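Local atomic coordinates of class I phosphodiesterase PDEB1 (Leishmania major, PDB entry 2R8Q), a protein that belongs to the class I phosphodiesterases and has an all-helical catalytic domain with a zinc site and a pocket that binds 3-isobutyl-1-methylxanthine. Residues A[30-35]-A[60-65]; A[42-47]-A[262-267]; A[223-228]-A[242-247]; A[316-321]-A[330-335]. All coordinates share one frame; numbering follows the deposited sequence.

Contact 1: A[30-35]-A[60-65]; sequences IDFGGA and AGVVYN
The loop between helix 21-28 and helix 45-51 packs on helix 55-68 here: F32 brings the far end of its ring to the helix backbone at G61 and V62. CE1 stands 3.9 Å from the carbonyl carbon of G61, which lies near the ring plane at the edge, and CZ reaches 3.8 Å from the backbone N of V62. Glycine suits this place, because G61, having no side chain, lets the ring come right up to the helix backbone. V62 adds one methyl group, CG2, 3.9 Å from F32 CZ, its side chain running at about a right angle to that of F32. F32 points at the helix from CA onward, and with CG anti to the carbonyl carbon (chi1 -64°) the ring ends beside G61 and V62. I30, on the same loop, places CG2 over one face of the ring, offset toward its rim. F38 meets F32 edge-to-face and also touches V62, and helix 80-92 packs against the same helix through V63 and Y64. In the exposed turn that follows, G33 has a positive phi (70°), easily adopted without a side chain, and its N makes a weak bond to D31 OD1. The whole is a connecting loop pinned to a helix by a phenylalanine packed at a glycine, within the all-helical phosphodiesterase fold.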
loop_
_atom_site.group_PDB
_atom_site.type_symbol
_atom_site.label_atom_id
_atom_site.label_comp_id
_atom_site.label_asym_id
_atom_site.label_seq_id
_atom_site.Cartn_x
_atom_site.Cartn_y
_atom_site.Cartn_z
ATOM N N ILE A 30 9.640 -11.029 31.695
ATOM C CA ILE A 30 11.083 -11.001 31.468
ATOM C C ILE A 30 11.788 -10.190 32.551
ATOM O O ILE A 30 11.479 -9.016 32.763
ATOM C CB ILE A 30 11.428 -10.381 30.094
ATOM C CG1 ILE A 30 10.875 -11.258 28.963
ATOM C CG2 ILE A 30 12.941 -10.219 29.963
ATOM C CD1 ILE A 30 11.533 -12.625 28.840
ATOM N N ASP A 31 12.739 -10.820 33.234
ATOM C CA ASP A 31 13.483 -10.152 34.293
ATOM C C ASP A 31 14.902 -9.812 33.847
ATOM O O ASP A 31 15.728 -10.699 33.633
ATOM C CB ASP A 31 13.515 -11.034 35.545
ATOM C CG ASP A 31 14.359 -10.441 36.656
ATOM O OD1 ASP A 31 14.339 -9.203 36.828
ATOM O OD2 ASP A 31 15.033 -11.214 37.369
ATOM N N PHE A 32 15.173 -8.520 33.698
ATOM C CA PHE A 32 16.493 -8.064 33.279
ATOM C C PHE A 32 17.364 -7.799 34.492
ATOM O O PHE A 32 18.591 -7.799 34.395
ATOM C CB PHE A 32 16.393 -6.769 32.470
ATOM C CG PHE A 32 15.663 -6.916 31.171
ATOM C CD1 PHE A 32 14.426 -6.312 30.983
ATOM C CD2 PHE A 32 16.221 -7.646 30.127
ATOM C CE1 PHE A 32 13.753 -6.431 29.771
ATOM C CE2 PHE A 32 15.556 -7.772 28.912
ATOM C CZ PHE A 32 14.320 -7.162 28.735
ATOM N N GLY A 33 16.717 -7.576 35.633
ATOM C CA GLY A 33 17.450 -7.272 36.844
ATOM C C GLY A 33 18.034 -5.884 36.668
ATOM O O GLY A 33 17.306 -4.923 36.413
ATOM N N GLY A 34 19.350 -5.779 36.795
ATOM C CA GLY A 34 20.012 -4.501 36.622
ATOM C C GLY A 34 21.257 -4.753 35.803
ATOM O O GLY A 34 22.231 -4.003 35.867
ATOM N N ALA A 35 21.209 -5.826 35.020
ATOM C CA ALA A 35 22.329 -6.232 34.186
ATOM C C ALA A 35 22.491 -5.409 32.917
ATOM O O ALA A 35 23.526 -5.493 32.255
ATOM C CB ALA A 35 22.191 -7.706 33.827
ATOM N N ALA A 60 11.223 -7.410 22.967
ATOM C CA ALA A 60 10.034 -6.573 23.091
ATOM C C ALA A 60 10.097 -5.859 24.441
ATOM O O ALA A 60 9.675 -4.708 24.573
ATOM C CB ALA A 60 8.785 -7.434 23.015
ATOM N N GLY A 61 10.631 -6.557 25.438
ATOM C CA GLY A 61 10.752 -5.985 26.768
ATOM C C GLY A 61 11.755 -4.850 26.816
ATOM O O GLY A 61 11.592 -3.899 27.581
ATOM N N VAL A 62 12.805 -4.951 26.006
ATOM C CA VAL A 62 13.818 -3.912 25.950
ATOM C C VAL A 62 13.164 -2.614 25.496
ATOM O O VAL A 62 13.313 -1.574 26.138
ATOM C CB VAL A 62 14.951 -4.290 24.964
ATOM C CG1 VAL A 62 15.882 -3.110 24.743
ATOM C CG2 VAL A 62 15.728 -5.484 25.512
ATOM N N VAL A 63 12.418 -2.674 24.398
ATOM C CA VAL A 63 11.771 -1.470 23.898
ATOM C C VAL A 63 10.657 -0.965 24.807
ATOM O O VAL A 63 10.495 0.243 24.956
ATOM C CB VAL A 63 11.223 -1.667 22.462
ATOM C CG1 VAL A 63 12.380 -1.831 21.490
ATOM C CG2 VAL A 63 10.311 -2.862 22.405
ATOM N N TYR A 64 9.886 -1.865 25.413
ATOM C CA TYR A 64 8.820 -1.406 26.299
ATOM C C TYR A 64 9.410 -0.669 27.494
ATOM O O TYR A 64 8.923 0.395 27.881
ATOM C CB TYR A 64 7.953 -2.571 26.794
ATOM C CG TYR A 64 6.884 -2.115 27.769
ATOM C CD1 TYR A 64 7.146 -2.034 29.139
ATOM C CD2 TYR A 64 5.645 -1.669 27.313
ATOM C CE1 TYR A 64 6.203 -1.512 30.027
ATOM C CE2 TYR A 64 4.694 -1.145 28.192
ATOM C CZ TYR A 64 4.982 -1.066 29.544
ATOM O OH TYR A 64 4.060 -0.515 30.409
ATOM N N ASN A 65 10.462 -1.232 28.074
ATOM C CA ASN A 65 11.110 -0.621 29.228
ATOM C C ASN A 65 11.718 0.729 28.853
ATOM O O ASN A 65 11.496 1.739 29.526
ATOM C CB ASN A 65 12.212 -1.540 29.758
ATOM C CG ASN A 65 12.803 -1.046 31.062
ATOM O OD1 ASN A 65 12.288 -1.344 32.143
ATOM N ND2 ASN A 65 13.878 -0.273 30.970
#

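Contact 2: A[42-47]-A[262-267]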
loop_
_atom_site.group_PDB
_atom_site.type_symbol
_atom_site.label_atom_id
_atom_site.label_comp_id
_atom_site.label_asym_id
_atom_site.label_seq_id
_atom_site.Cartn_x
_atom_site.Cartn_y
_atom_site.Cartn_z
ATOM N N GLY A 42 26.622 1.461 24.790
ATOM C CA GLY A 42 27.287 0.185 24.982
ATOM C C GLY A 42 26.367 -1.011 25.135
ATOM O O GLY A 42 26.838 -2.147 25.224
ATOM N N PHE A 43 25.060 -0.769 25.182
ATOM C CA PHE A 43 24.101 -1.860 25.305
ATOM C C PHE A 43 24.280 -2.805 24.122
ATOM O O PHE A 43 24.351 -2.363 22.973
ATOM C CB PHE A 43 22.668 -1.323 25.318
ATOM C CG PHE A 43 21.627 -2.396 25.193
ATOM C CD1 PHE A 43 21.449 -3.335 26.205
ATOM C CD2 PHE A 43 20.845 -2.489 24.046
ATOM C CE1 PHE A 43 20.507 -4.354 26.075
ATOM C CE2 PHE A 43 19.900 -3.503 23.906
ATOM C CZ PHE A 43 19.730 -4.440 24.923
ATOM N N ASN A 44 24.351 -4.103 24.405
ATOM C CA ASN A 44 24.537 -5.111 23.364
ATOM C C ASN A 44 23.315 -6.024 23.261
ATOM O O ASN A 44 23.124 -6.923 24.083
ATOM C CB ASN A 44 25.791 -5.940 23.677
ATOM C CG ASN A 44 26.093 -6.975 22.610
ATOM O OD1 ASN A 44 25.360 -7.116 21.633
ATOM N ND2 ASN A 44 27.186 -7.706 22.796
ATOM N N LEU A 45 22.489 -5.794 22.243
ATOM C CA LEU A 45 21.286 -6.595 22.049
ATOM C C LEU A 45 21.585 -8.072 21.808
ATOM O O LEU A 45 20.753 -8.924 22.106
ATOM C CB LEU A 45 20.449 -6.027 20.891
ATOM C CG LEU A 45 19.102 -6.702 20.596
ATOM C CD1 LEU A 45 18.189 -6.651 21.820
ATOM C CD2 LEU A 45 18.439 -5.993 19.420
ATOM N N PHE A 46 22.761 -8.386 21.269
ATOM C CA PHE A 46 23.092 -9.787 21.031
ATOM C C PHE A 46 23.240 -10.542 22.343
ATOM O O PHE A 46 22.953 -11.735 22.409
ATOM C CB PHE A 46 24.376 -9.928 20.208
ATOM C CG PHE A 46 24.210 -9.565 18.762
ATOM C CD1 PHE A 46 24.617 -8.322 18.293
ATOM C CD2 PHE A 46 23.624 -10.462 17.871
ATOM C CE1 PHE A 46 24.446 -7.973 16.955
ATOM C CE2 PHE A 46 23.445 -10.125 16.531
ATOM C CZ PHE A 46 23.859 -8.876 16.071
ATOM N N GLU A 47 23.685 -9.845 23.383
ATOM C CA GLU A 47 23.850 -10.473 24.691
ATOM C C GLU A 47 22.477 -10.906 25.197
ATOM O O GLU A 47 22.309 -12.023 25.688
ATOM C CB GLU A 47 24.478 -9.492 25.679
ATOM C CG GLU A 47 24.926 -10.137 26.978
ATOM C CD GLU A 47 25.323 -9.115 28.022
ATOM O OE1 GLU A 47 25.975 -8.114 27.657
ATOM O OE2 GLU A 47 24.986 -9.317 29.209
ATOM N N PHE A 262 33.340 -2.946 18.138
ATOM C CA PHE A 262 33.749 -3.898 17.112
ATOM C C PHE A 262 33.086 -5.267 17.055
ATOM O O PHE A 262 32.565 -5.655 16.011
ATOM C CB PHE A 262 35.263 -4.105 17.125
ATOM C CG PHE A 262 35.763 -4.828 15.909
ATOM C CD1 PHE A 262 35.754 -4.200 14.667
ATOM C CD2 PHE A 262 36.175 -6.151 15.988
ATOM C CE1 PHE A 262 36.146 -4.881 13.520
ATOM C CE2 PHE A 262 36.570 -6.844 14.844
ATOM C CZ PHE A 262 36.554 -6.206 13.607
ATOM N N GLU A 263 33.116 -6.015 18.152
ATOM C CA GLU A 263 32.519 -7.344 18.144
ATOM C C GLU A 263 31.029 -7.309 17.837
ATOM O O GLU A 263 30.506 -8.194 17.156
ATOM C CB GLU A 263 32.766 -8.047 19.481
ATOM C CG GLU A 263 34.234 -8.332 19.756
ATOM C CD GLU A 263 34.919 -9.033 18.596
ATOM O OE1 GLU A 263 34.380 -10.049 18.104
ATOM O OE2 GLU A 263 36.002 -8.569 18.177
ATOM N N THR A 264 30.348 -6.281 18.335
ATOM C CA THR A 264 28.920 -6.134 18.090
ATOM C C THR A 264 28.709 -5.767 16.624
ATOM O O THR A 264 27.843 -6.330 15.950
ATOM C CB THR A 264 28.326 -5.051 19.001
ATOM O OG1 THR A 264 28.496 -5.453 20.366
ATOM C CG2 THR A 264 26.844 -4.851 18.717
ATOM N N SER A 265 29.519 -4.834 16.132
ATOM C CA SER A 265 29.435 -4.410 14.738
ATOM C C SER A 265 29.652 -5.616 13.829
ATOM O O SER A 265 28.965 -5.785 12.821
ATOM C CB SER A 265 30.493 -3.341 14.448
ATOM O OG SER A 265 30.400 -2.873 13.114
ATOM N N ARG A 266 30.608 -6.459 14.206
ATOM C CA ARG A 266 30.941 -7.655 13.441
ATOM C C ARG A 266 29.763 -8.629 13.368
ATOM O O ARG A 266 29.497 -9.217 12.318
ATOM C CB ARG A 266 32.166 -8.325 14.073
ATOM C CG ARG A 266 32.761 -9.457 13.279
ATOM C CD ARG A 266 34.224 -9.624 13.672
ATOM N NE ARG A 266 34.831 -10.802 13.069
ATOM C CZ ARG A 266 34.584 -12.046 13.458
ATOM N NH1 ARG A 266 33.740 -12.275 14.456
ATOM N NH2 ARG A 266 35.186 -13.061 12.853
ATOM N N MET A 267 29.046 -8.801 14.474
ATOM C CA MET A 267 27.904 -9.702 14.464
ATOM C C MET A 267 26.795 -9.168 13.563
ATOM O O MET A 267 26.107 -9.942 12.898
ATOM C CB MET A 267 27.373 -9.939 15.882
ATOM C CG MET A 267 28.295 -10.800 16.730
ATOM S SD MET A 267 27.496 -11.420 18.228
ATOM C CE MET A 267 26.632 -12.852 17.571
HETATM O O HOH W 1 28.509 -8.948 20.453
#
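The chain passes from a loop into the first turn of helix 45-51 here, and it comes nearest to the start of helix 262-285 where the CA atoms of N44 and T264 stand 6.9 Å apart. F46 has the largest buried area of the contact, and M267 covers its ring on one face. M267 CB sits 3.7 Å from the ring centroid, 15° off the normal, in a CH-pi contact; SD follows at 4.2 Å from the same centroid, 25° off the normal, which makes this a Met-aromatic contact. A bend at chi3 folds the end of the methionine back along the ring, so that CE comes near F46 CD2. Methionine's unbranched, flexible chain can lie along the ring, and its polarisable sulfur sits well over the pi face. T264 meets the same ring with its methyl group, CG2 lying 4.1 Å from F46 CD1. N44 is the N-cap of helix 45-51: its OD1 accepts from F46 N at 2.9 Å, the donor standing 45° above the carbonyl plane. Asparagine fits this position because its short amide can reach back to an N-H that the first turn leaves without a backbone acceptor. The other end of that amide serves the contact, for ND2 gives a hydrogen bond to a water at 3.0 Å, and the water is linked weakly to T264 OG1. W268, the next residue along helix 262-285, meets the F46 ring edge-to-face, while L45 packs on Y103 and V106 of helix 102-118.

Contact 3: A[223-228]-A[242-247]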
loop_
_atom_site.group_PDB
_atom_site.type_symbol
_atom_site.label_atom_id
_atom_site.label_comp_id
_atom_site.label_asym_id
_atom_site.label_seq_id
_atom_site.Cartn_x
_atom_site.Cartn_y
_atom_site.Cartn_z
ATOM N N LEU A 223 21.788 13.590 2.141
ATOM C CA LEU A 223 22.964 14.209 2.741
ATOM C C LEU A 223 23.152 15.624 2.201
ATOM O O LEU A 223 23.537 16.527 2.941
ATOM C CB LEU A 223 24.215 13.363 2.473
ATOM C CG LEU A 223 25.530 13.861 3.086
ATOM C CD1 LEU A 223 25.345 14.141 4.570
ATOM C CD2 LEU A 223 26.620 12.817 2.869
ATOM N N SER A 224 22.871 15.810 0.914
ATOM C CA SER A 224 22.991 17.119 0.278
ATOM C C SER A 224 22.085 18.136 0.965
ATOM O O SER A 224 22.509 19.250 1.277
ATOM C CB SER A 224 22.614 17.022 -1.204
ATOM O OG SER A 224 22.568 18.304 -1.816
ATOM N N ARG A 225 20.833 17.751 1.196
ATOM C CA ARG A 225 19.883 18.642 1.840
ATOM C C ARG A 225 20.271 18.905 3.291
ATOM O O ARG A 225 20.094 20.017 3.791
ATOM C CB ARG A 225 18.464 18.068 1.733
ATOM C CG ARG A 225 17.931 18.120 0.298
ATOM C CD ARG A 225 16.499 17.627 0.157
ATOM N NE ARG A 225 16.369 16.198 0.419
ATOM C CZ ARG A 225 15.910 15.686 1.556
ATOM N NH1 ARG A 225 15.532 16.491 2.540
ATOM N NH2 ARG A 225 15.830 14.371 1.711
ATOM N N PHE A 226 20.813 17.891 3.963
ATOM C CA PHE A 226 21.244 18.057 5.348
ATOM C C PHE A 226 22.389 19.063 5.402
ATOM O O PHE A 226 22.443 19.913 6.290
ATOM C CB PHE A 226 21.738 16.732 5.935
ATOM C CG PHE A 226 22.406 16.886 7.276
ATOM C CD1 PHE A 226 21.651 17.015 8.436
ATOM C CD2 PHE A 226 23.794 16.958 7.368
ATOM C CE1 PHE A 226 22.270 17.218 9.674
ATOM C CE2 PHE A 226 24.420 17.162 8.598
ATOM C CZ PHE A 226 23.656 17.291 9.751
ATOM N N THR A 227 23.307 18.950 4.447
ATOM C CA THR A 227 24.456 19.845 4.381
ATOM C C THR A 227 24.015 21.288 4.139
ATOM O O THR A 227 24.561 22.218 4.739
ATOM C CB THR A 227 25.421 19.413 3.269
ATOM O OG1 THR A 227 25.779 18.039 3.461
ATOM C CG2 THR A 227 26.684 20.265 3.302
ATOM N N GLU A 228 23.030 21.474 3.263
ATOM C CA GLU A 228 22.525 22.814 2.977
ATOM C C GLU A 228 21.911 23.383 4.255
ATOM O O GLU A 228 22.000 24.582 4.517
ATOM C CB GLU A 228 21.478 22.768 1.858
ATOM C CG GLU A 228 20.887 24.125 1.470
ATOM C CD GLU A 228 21.945 25.160 1.126
ATOM O OE1 GLU A 228 22.950 24.798 0.479
ATOM O OE2 GLU A 228 21.767 26.342 1.491
ATOM N N ARG A 242 13.694 20.885 11.706
ATOM C CA ARG A 242 13.596 19.801 12.668
ATOM C C ARG A 242 13.171 18.507 11.979
ATOM O O ARG A 242 13.582 17.417 12.385
ATOM C CB ARG A 242 12.627 20.171 13.798
ATOM C CG ARG A 242 13.021 21.445 14.539
ATOM C CD ARG A 242 12.350 21.526 15.903
ATOM N NE ARG A 242 10.920 21.258 15.803
ATOM C CZ ARG A 242 10.022 22.116 15.329
ATOM N NH1 ARG A 242 10.393 23.324 14.916
ATOM N NH2 ARG A 242 8.750 21.755 15.242
ATOM N N ARG A 243 12.360 18.618 10.928
ATOM C CA ARG A 243 11.930 17.421 10.209
ATOM C C ARG A 243 13.133 16.773 9.535
ATOM O O ARG A 243 13.292 15.552 9.577
ATOM C CB ARG A 243 10.871 17.755 9.153
ATOM C CG ARG A 243 10.314 16.518 8.439
ATOM C CD ARG A 243 9.758 15.512 9.446
ATOM N NE ARG A 243 8.923 16.168 10.451
ATOM C CZ ARG A 243 7.643 16.478 10.279
ATOM N NH1 ARG A 243 7.026 16.181 9.141
ATOM N NH2 ARG A 243 6.983 17.109 11.241
ATOM N N LEU A 244 13.982 17.589 8.912
ATOM C CA LEU A 244 15.169 17.068 8.250
ATOM C C LEU A 244 16.104 16.443 9.291
ATOM O O LEU A 244 16.795 15.464 9.010
ATOM C CB LEU A 244 15.880 18.182 7.476
ATOM C CG LEU A 244 17.148 17.792 6.707
ATOM C CD1 LEU A 244 16.902 16.558 5.852
ATOM C CD2 LEU A 244 17.576 18.966 5.840
ATOM N N VAL A 245 16.122 17.003 10.497
ATOM C CA VAL A 245 16.950 16.444 11.559
ATOM C C VAL A 245 16.425 15.054 11.923
ATOM O O VAL A 245 17.206 14.125 12.122
ATOM C CB VAL A 245 16.947 17.345 12.820
ATOM C CG1 VAL A 245 17.478 16.563 14.027
ATOM C CG2 VAL A 245 17.817 18.574 12.577
ATOM N N MET A 246 15.102 14.913 11.997
ATOM C CA MET A 246 14.495 13.622 12.317
ATOM C C MET A 246 14.848 12.589 11.254
ATOM O O MET A 246 15.218 11.453 11.568
ATOM C CB MET A 246 12.971 13.744 12.393
ATOM C CG MET A 246 12.443 14.555 13.565
ATOM S SD MET A 246 10.635 14.731 13.489
ATOM C CE MET A 246 10.126 13.098 14.001
ATOM N N GLU A 247 14.732 12.985 9.989
ATOM C CA GLU A 247 15.026 12.076 8.888
ATOM C C GLU A 247 16.490 11.667 8.884
ATOM O O GLU A 247 16.819 10.516 8.611
ATOM C CB GLU A 247 14.670 12.730 7.548
ATOM C CG GLU A 247 13.197 13.087 7.419
ATOM C CD GLU A 247 12.909 13.963 6.213
ATOM O OE1 GLU A 247 13.853 14.605 5.708
ATOM O OE2 GLU A 247 11.739 14.022 5.780
HETATM O O HOH W 2 16.127 13.343 4.244
#
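Van der Waals contact of L244 with R225 and F226 carries most of the meeting of helices 219-232 and 239-254. L244 points across the gap and presses its branched end on the opposite backbone: CD2 lies 3.4 Å from R225 O and 3.8 Å from F226 CA. A leucine suits the place because its two methyl groups can divide the work, CD2 settling on the main chain while CD1 meets the arginine, 3.6 Å from R225 NH1. Its CG is anti to the backbone N (chi1 -179°), which extends the branch away from its own helix. The axes of the two short segments pass 10.4 Å apart at an angle of 136°, a separation consistent with a leucine between them. The F226 ring itself turns aside to I321 and N324 of helix 302-324.

Charge and water join the more open side. R225 NH1 and E247 OE1 are 4.1 Å apart, too far for a salt bridge, with the guanidinium and carboxylate planes nearly perpendicular. A water closes the gap, accepting from R225 NH2 at 2.7 Å and donating to E247 OE1 at 3.0 Å. The direct ionic partner of the arginine is D221, one turn earlier on its own helix, which holds NE and probably helps to steady the bent chain.

The two helices, consecutive in the chain and running obliquely antiparallel, form a pair in the helical phosphodiesterase catalytic domain.

Contact 4: A[316-321]-A[330-335]; sequences KFFRDI and QWCVDT
F318 and C332 meet on the buried side of two neighbouring helices, with V333 wedged beside them against the backbone. F318 CD2 is 3.6 Å from C332 CB, an oblique approach. The cysteine sulfur stands 5.2 Å from the ring centroid in a loose sulfur-aromatic contact, and it also lies over one face of the W331 indole. Small and weakly polar, cysteine fits between the F318 and W331 rings. V333 packs on main chain instead: CG2, anti to its own carbonyl carbon, comes 3.7 Å from F318 O and 3.9 Å from R319 CA. The compact valine is consistent with segment axes only 9.1 Å apart, at an angle of 147°.

Toward the solvent side the contact thins. R319 contributes only aliphatic chain, its CG 4.1 Å from V333 CG1, the two side chains crossing at about a right angle; the guanidinium passes on to N337, whose OD1 accepts from NH2. Farther out, Q330 NE2 bonds D334 OD1 at 3.0 Å, nearly straight and in the amide plane, a link one turn along the helix that ties exposed polar ends together without adding to the packing.

Y115 of helix 102-118 touches both F318 and C332 from beyond the pair, and W331 packs on the same helix. F317 and I321 lean on helix 239-254 and helix 219-232, so segment 316-321 packs against helix 330-348 on one flank and helices 239-254 and 219-232 on another.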
loop_
_atom_site.group_PDB
_atom_site.type_symbol
_atom_site.label_atom_id
_atom_site.label_comp_id
_atom_site.label_asym_id
_atom_site.label_seq_id
_atom_site.Cartn_x
_atom_site.Cartn_y
_atom_site.Cartn_z
ATOM N N LYS A 316 31.667 8.515 5.765
ATOM C CA LYS A 316 31.505 9.921 5.429
ATOM C C LYS A 316 30.206 10.469 6.006
ATOM O O LYS A 316 30.160 11.606 6.475
ATOM C CB LYS A 316 31.504 10.124 3.910
ATOM C CG LYS A 316 31.245 11.571 3.503
ATOM C CD LYS A 316 31.167 11.746 1.994
ATOM C CE LYS A 316 30.837 13.187 1.634
ATOM N NZ LYS A 316 30.719 13.387 0.162
ATOM N N PHE A 317 29.152 9.659 5.975
ATOM C CA PHE A 317 27.861 10.100 6.490
ATOM C C PHE A 317 27.955 10.539 7.945
ATOM O O PHE A 317 27.512 11.632 8.295
ATOM C CB PHE A 317 26.807 8.995 6.356
ATOM C CG PHE A 317 25.420 9.434 6.750
ATOM C CD1 PHE A 317 24.756 10.418 6.024
ATOM C CD2 PHE A 317 24.783 8.873 7.853
ATOM C CE1 PHE A 317 23.477 10.838 6.388
ATOM C CE2 PHE A 317 23.502 9.285 8.226
ATOM C CZ PHE A 317 22.851 10.270 7.493
ATOM N N PHE A 318 28.521 9.696 8.802
ATOM C CA PHE A 318 28.634 10.068 10.209
ATOM C C PHE A 318 29.590 11.236 10.427
ATOM O O PHE A 318 29.313 12.132 11.221
ATOM C CB PHE A 318 29.058 8.868 11.066
ATOM C CG PHE A 318 27.906 7.995 11.488
ATOM C CD1 PHE A 318 27.512 6.909 10.710
ATOM C CD2 PHE A 318 27.185 8.291 12.639
ATOM C CE1 PHE A 318 26.407 6.133 11.074
ATOM C CE2 PHE A 318 26.079 7.524 13.013
ATOM C CZ PHE A 318 25.690 6.444 12.229
ATOM N N ARG A 319 30.716 11.234 9.722
ATOM C CA ARG A 319 31.675 12.320 9.861
ATOM C C ARG A 319 31.008 13.645 9.494
ATOM O O ARG A 319 31.188 14.655 10.176
ATOM C CB ARG A 319 32.886 12.060 8.962
ATOM C CG ARG A 319 33.674 10.829 9.383
ATOM C CD ARG A 319 34.475 10.242 8.235
ATOM N NE ARG A 319 35.052 8.949 8.594
ATOM C CZ ARG A 319 35.509 8.065 7.714
ATOM N NH1 ARG A 319 35.456 8.331 6.416
ATOM N NH2 ARG A 319 36.021 6.914 8.132
ATOM N N ASP A 320 30.219 13.624 8.426
ATOM C CA ASP A 320 29.525 14.819 7.958
ATOM C C ASP A 320 28.422 15.315 8.883
ATOM O O ASP A 320 28.378 16.497 9.220
ATOM C CB ASP A 320 28.943 14.571 6.565
ATOM C CG ASP A 320 29.964 14.769 5.464
ATOM O OD1 ASP A 320 31.167 14.554 5.719
ATOM O OD2 ASP A 320 29.560 15.129 4.340
ATOM N N ILE A 321 27.526 14.428 9.306
ATOM C CA ILE A 321 26.441 14.874 10.168
ATOM C C ILE A 321 26.897 15.241 11.573
ATOM O O ILE A 321 26.337 16.146 12.187
ATOM C CB ILE A 321 25.301 13.827 10.243
ATOM C CG1 ILE A 321 25.775 12.565 10.966
ATOM C CG2 ILE A 321 24.825 13.491 8.833
ATOM C CD1 ILE A 321 24.659 11.550 11.189
ATOM N N GLN A 330 30.006 12.418 18.740
ATOM C CA GLN A 330 31.388 12.193 18.345
ATOM C C GLN A 330 31.819 10.735 18.492
ATOM O O GLN A 330 32.595 10.234 17.681
ATOM C CB GLN A 330 32.318 13.083 19.174
ATOM C CG GLN A 330 33.789 13.005 18.775
ATOM C CD GLN A 330 34.027 13.391 17.327
ATOM O OE1 GLN A 330 33.475 14.376 16.837
ATOM N NE2 GLN A 330 34.864 12.622 16.637
ATOM N N TRP A 331 31.313 10.052 19.515
ATOM C CA TRP A 331 31.690 8.661 19.739
ATOM C C TRP A 331 31.385 7.783 18.523
ATOM O O TRP A 331 32.058 6.784 18.292
ATOM C CB TRP A 331 30.992 8.111 20.995
ATOM C CG TRP A 331 29.632 7.518 20.763
ATOM C CD1 TRP A 331 29.351 6.278 20.256
ATOM C CD2 TRP A 331 28.367 8.140 21.019
ATOM N NE1 TRP A 331 27.994 6.092 20.181
ATOM C CE2 TRP A 331 27.365 7.219 20.642
ATOM C CE3 TRP A 331 27.982 9.388 21.530
ATOM C CZ2 TRP A 331 26.000 7.505 20.760
ATOM C CZ3 TRP A 331 26.623 9.673 21.647
ATOM C CH2 TRP A 331 25.650 8.732 21.261
ATOM N N CYS A 332 30.374 8.163 17.745
ATOM C CA CYS A 332 30.008 7.396 16.557
ATOM C C CYS A 332 31.146 7.448 15.550
ATOM O O CYS A 332 31.511 6.436 14.956
ATOM C CB CYS A 332 28.751 7.971 15.907
ATOM S SG CYS A 332 27.284 7.909 16.940
ATOM N N VAL A 333 31.695 8.643 15.359
ATOM C CA VAL A 333 32.800 8.840 14.431
ATOM C C VAL A 333 34.061 8.152 14.944
ATOM O O VAL A 333 34.762 7.486 14.185
ATOM C CB VAL A 333 33.095 10.344 14.224
ATOM C CG1 VAL A 333 34.376 10.521 13.420
ATOM C CG2 VAL A 333 31.930 11.006 13.504
ATOM N N ASP A 334 34.345 8.311 16.233
ATOM C CA ASP A 334 35.529 7.691 16.813
ATOM C C ASP A 334 35.480 6.177 16.684
ATOM O O ASP A 334 36.494 5.539 16.413
ATOM C CB ASP A 334 35.673 8.057 18.292
ATOM C CG ASP A 334 35.831 9.545 18.510
ATOM O OD1 ASP A 334 36.359 10.223 17.608
ATOM O OD2 ASP A 334 35.442 10.032 19.593
ATOM N N THR A 335 34.297 5.600 16.869
ATOM C CA THR A 335 34.161 4.155 16.790
ATOM C C THR A 335 34.191 3.617 15.362
ATOM O O THR A 335 34.752 2.553 15.112
ATOM C CB THR A 335 32.873 3.679 17.484
ATOM O OG1 THR A 335 32.849 4.173 18.829
ATOM C CG2 THR A 335 32.823 2.159 17.526
#

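Overall arrangement
Contact 4 and contact 1 are buried, contact 3 is partly buried, and contact 2 lies at the surface. Contacts 3 and 4 share one block of packing, for F226 CE2 of contact 3 rests 3.4 Å from I321 CA of contact 4. Contacts 1 and 2 touch as well, through V62 and F43, whereas contacts 1 and 3 lie on opposite sides of the chain's centre. The chemistry follows these places: contacts 1, 2 and 4 each centre on a phenylalanine and contact 3 on a leucine; contacts 2 and 3 add a water, held weakly on one side in contact 2. Contact 2 joins the most distant parts of the sequence; contacts 3 and 4 pair successive helices.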